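Local coordinates for protein (S)-2-haloacid dehalogenase 4A (Burkholderia cepacia, PDB 2NO4) that hydrolyses short-chain (S)-2-haloalkanoic acids to the corresponding (R)-2-hydroxyalkanoic acids, releasing the halide with inversion of configuration, at residues L225-L228 against W229-L232. Numbering follows the deposited sequence.
With SO4 (sulfate ion), chain L.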
ATOM      1  N   LEU B 225      19.434  13.698  -8.427  1.00 21.05           N
ATOM      2  CA  LEU B 225      18.875  14.253  -9.645  1.00 23.55           C
ATOM      3  C   LEU B 225      19.968  14.891 -10.563  1.00 24.04           C
ATOM      4  O   LEU B 225      19.870  14.839 -11.791  1.00 22.85           O
ATOM      5  CB  LEU B 225      17.837  15.304  -9.263  1.00 23.72           C
ATOM      6  CG  LEU B 225      16.454  14.868  -8.759  1.00 23.86           C
ATOM      7  CD1 LEU B 225      15.839  16.075  -8.021  1.00 22.94           C
ATOM      8  CD2 LEU B 225      15.520  14.361  -9.879  1.00 20.32           C
ATOM      9  N   SER B 226      20.994  15.494  -9.964  1.00 23.81           N
ATOM     10  CA  SER B 226      22.127  16.038 -10.732  1.00 27.47           C
ATOM     11  C   SER B 226      22.788  15.005 -11.665  1.00 27.79           C
ATOM     12  O   SER B 226      23.310  15.364 -12.714  1.00 28.63           O
ATOM     13  CB  SER B 226      23.167  16.653  -9.785  1.00 28.22           C
ATOM     14  OG  SER B 226      23.809  15.632  -9.032  1.00 29.79           O
ATOM     15  N   GLU B 227      22.750  13.730 -11.291  1.00 28.98           N
ATOM     16  CA  GLU B 227      23.327  12.660 -12.120  1.00 29.35           C
ATOM     17  C   GLU B 227      22.545  12.318 -13.350  1.00 28.85           C
ATOM     18  O   GLU B 227      23.024  11.564 -14.199  1.00 30.27           O
ATOM     19  CB  GLU B 227      23.557  11.397 -11.300  1.00 30.99           C
ATOM     20  CG  GLU B 227      24.475  11.615 -10.119  1.00 32.90           C
ATOM     21  CD  GLU B 227      25.912  11.955 -10.512  1.00 36.51           C
ATOM     22  OE1 GLU B 227      26.657  12.402  -9.614  1.00 38.28           O
ATOM     23  OE2 GLU B 227      26.312  11.786 -11.692  1.00 38.54           O
ATOM     24  N   LEU B 228      21.339  12.862 -13.453  1.00 27.28           N
ATOM     25  CA  LEU B 228      20.545  12.719 -14.656  1.00 26.99           C
ATOM     26  C   LEU B 228      21.177  13.516 -15.773  1.00 27.30           C
ATOM     27  O   LEU B 228      20.947  13.225 -16.945  1.00 28.37           O
ATOM     28  CB  LEU B 228      19.117  13.244 -14.431  1.00 25.91           C
ATOM     29  CG  LEU B 228      18.153  12.487 -13.507  1.00 25.88           C
ATOM     30  CD1 LEU B 228      16.834  13.306 -13.379  1.00 25.08           C
ATOM     31  CD2 LEU B 228      17.873  11.051 -14.061  1.00 25.12           C
ATOM     32  N   TRP B 229      21.965  14.543 -15.419  1.00 25.41           N
ATOM     33  CA  TRP B 229      22.574  15.388 -16.462  1.00 27.21           C
ATOM     34  C   TRP B 229      23.558  14.615 -17.376  1.00 23.61           C
ATOM     35  O   TRP B 229      23.377  14.616 -18.586  1.00 25.29           O
ATOM     36  CB  TRP B 229      23.175  16.676 -15.872  1.00 26.18           C
ATOM     37  CG  TRP B 229      23.668  17.705 -16.909  1.00 26.46           C
ATOM     38  CD1 TRP B 229      24.859  18.389 -16.868  1.00 26.25           C
ATOM     39  CD2 TRP B 229      22.990  18.146 -18.102  1.00 26.99           C
ATOM     40  NE1 TRP B 229      24.947  19.242 -17.937  1.00 26.26           N
ATOM     41  CE2 TRP B 229      23.830  19.105 -18.725  1.00 26.15           C
ATOM     42  CE3 TRP B 229      21.748  17.819 -18.716  1.00 26.87           C
ATOM     43  CZ2 TRP B 229      23.477  19.758 -19.930  1.00 26.41           C
ATOM     44  CZ3 TRP B 229      21.399  18.458 -19.923  1.00 26.89           C
ATOM     45  CH2 TRP B 229      22.275  19.423 -20.516  1.00 27.09           C
ATOM     46  N   PRO B 230      24.593  13.969 -16.813  1.00 25.64           N
ATOM     47  CA  PRO B 230      25.428  13.151 -17.706  1.00 24.88           C
ATOM     48  C   PRO B 230      24.667  12.036 -18.424  1.00 26.64           C
ATOM     49  O   PRO B 230      25.062  11.618 -19.537  1.00 26.00           O
ATOM     50  CB  PRO B 230      26.488  12.547 -16.761  1.00 24.74           C
ATOM     51  CG  PRO B 230      25.980  12.781 -15.352  1.00 23.76           C
ATOM     52  CD  PRO B 230      25.117  13.999 -15.428  1.00 25.06           C
ATOM     53  N   LEU B 231      23.600  11.536 -17.790  1.00 26.45           N
ATOM     54  CA  LEU B 231      22.771  10.475 -18.408  1.00 26.98           C
ATOM     55  C   LEU B 231      21.992  10.954 -19.618  1.00 25.71           C
ATOM     56  O   LEU B 231      21.768  10.208 -20.556  1.00 27.19           O
ATOM     57  CB  LEU B 231      21.821   9.882 -17.364  1.00 28.16           C
ATOM     58  CG  LEU B 231      21.009   8.654 -17.726  1.00 28.83           C
ATOM     59  CD1 LEU B 231      21.944   7.473 -17.812  1.00 30.04           C
ATOM     60  CD2 LEU B 231      19.932   8.432 -16.665  1.00 28.28           C
ATOM     61  N   LEU B 232      21.584  12.207 -19.612  1.00 25.90           N
ATOM     62  CA  LEU B 232      20.632  12.681 -20.628  1.00 26.30           C
ATOM     63  C   LEU B 232      21.124  13.825 -21.510  1.00 27.08           C
ATOM     64  O   LEU B 232      20.422  14.205 -22.463  1.00 27.35           O
ATOM     65  CB  LEU B 232      19.294  13.082 -19.974  1.00 27.34           C
ATOM     66  CG  LEU B 232      18.424  11.944 -19.362  1.00 27.48           C
ATOM     67  CD1 LEU B 232      17.443  12.494 -18.346  1.00 25.55           C
ATOM     68  CD2 LEU B 232      17.661  11.165 -20.466  1.00 29.16           C
TER
HETATM   69  S   SO4 L1011      19.056  15.584  -5.045  1.00 33.71           S
HETATM   70  O1  SO4 L1011      18.550  16.947  -5.327  1.00 35.52           O
HETATM   71  O2  SO4 L1011      18.821  15.145  -3.643  1.00 34.15           O
HETATM   72  O3  SO4 L1011      18.409  14.705  -5.989  1.00 25.94           O
HETATM   73  O4  SO4 L1011      20.503  15.540  -5.151  1.00 36.80           O
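Leu-231 sets CG trans to its backbone N (chi1 -172°), which brings its CD2 to 4.2 Å from Leu-228 CD2, while the side chain of Leu-232 folds back so that CD1 meets Leu-228 CB at 4.3 Å. They belong to the short C-terminal helix of this HAD Rossmann fold. Leu-228 and Leu-232 are buried against the parallel sheet, on Phe-19 and Cys-17 respectively, with Leu-231 at the edge against Val-202. Leu-225 also packs on Phe-19 and Ile-204, and its side chain comes within about 4 Å of that of Thr-24, inferred to matter for catalysis. Trp-229 lies against helix 110-119, its indole in a cation-pi contact with Lys-116. The helix is entered through a 3-10 turn, where Trp-229 N donates to Ser-226 O at 3.1 Å from above the carbonyl plane. One turn on, the bond from Leu-232 N to Leu-228 O is weak, bent to 125°. Pro-230 CG and CD rest against Glu-227 O, CG at 3.4 Å, and the Glu-227 chain, bent at its second torsion, carries OE2 to 3.8 Å from Pro-230 CG. A sulfate, probably from the crystallisation liquor and also held by Ser-224, Asp-109 and Arg-206, takes an almost straight bond, 2.8 Å from Leu-225 N to O3.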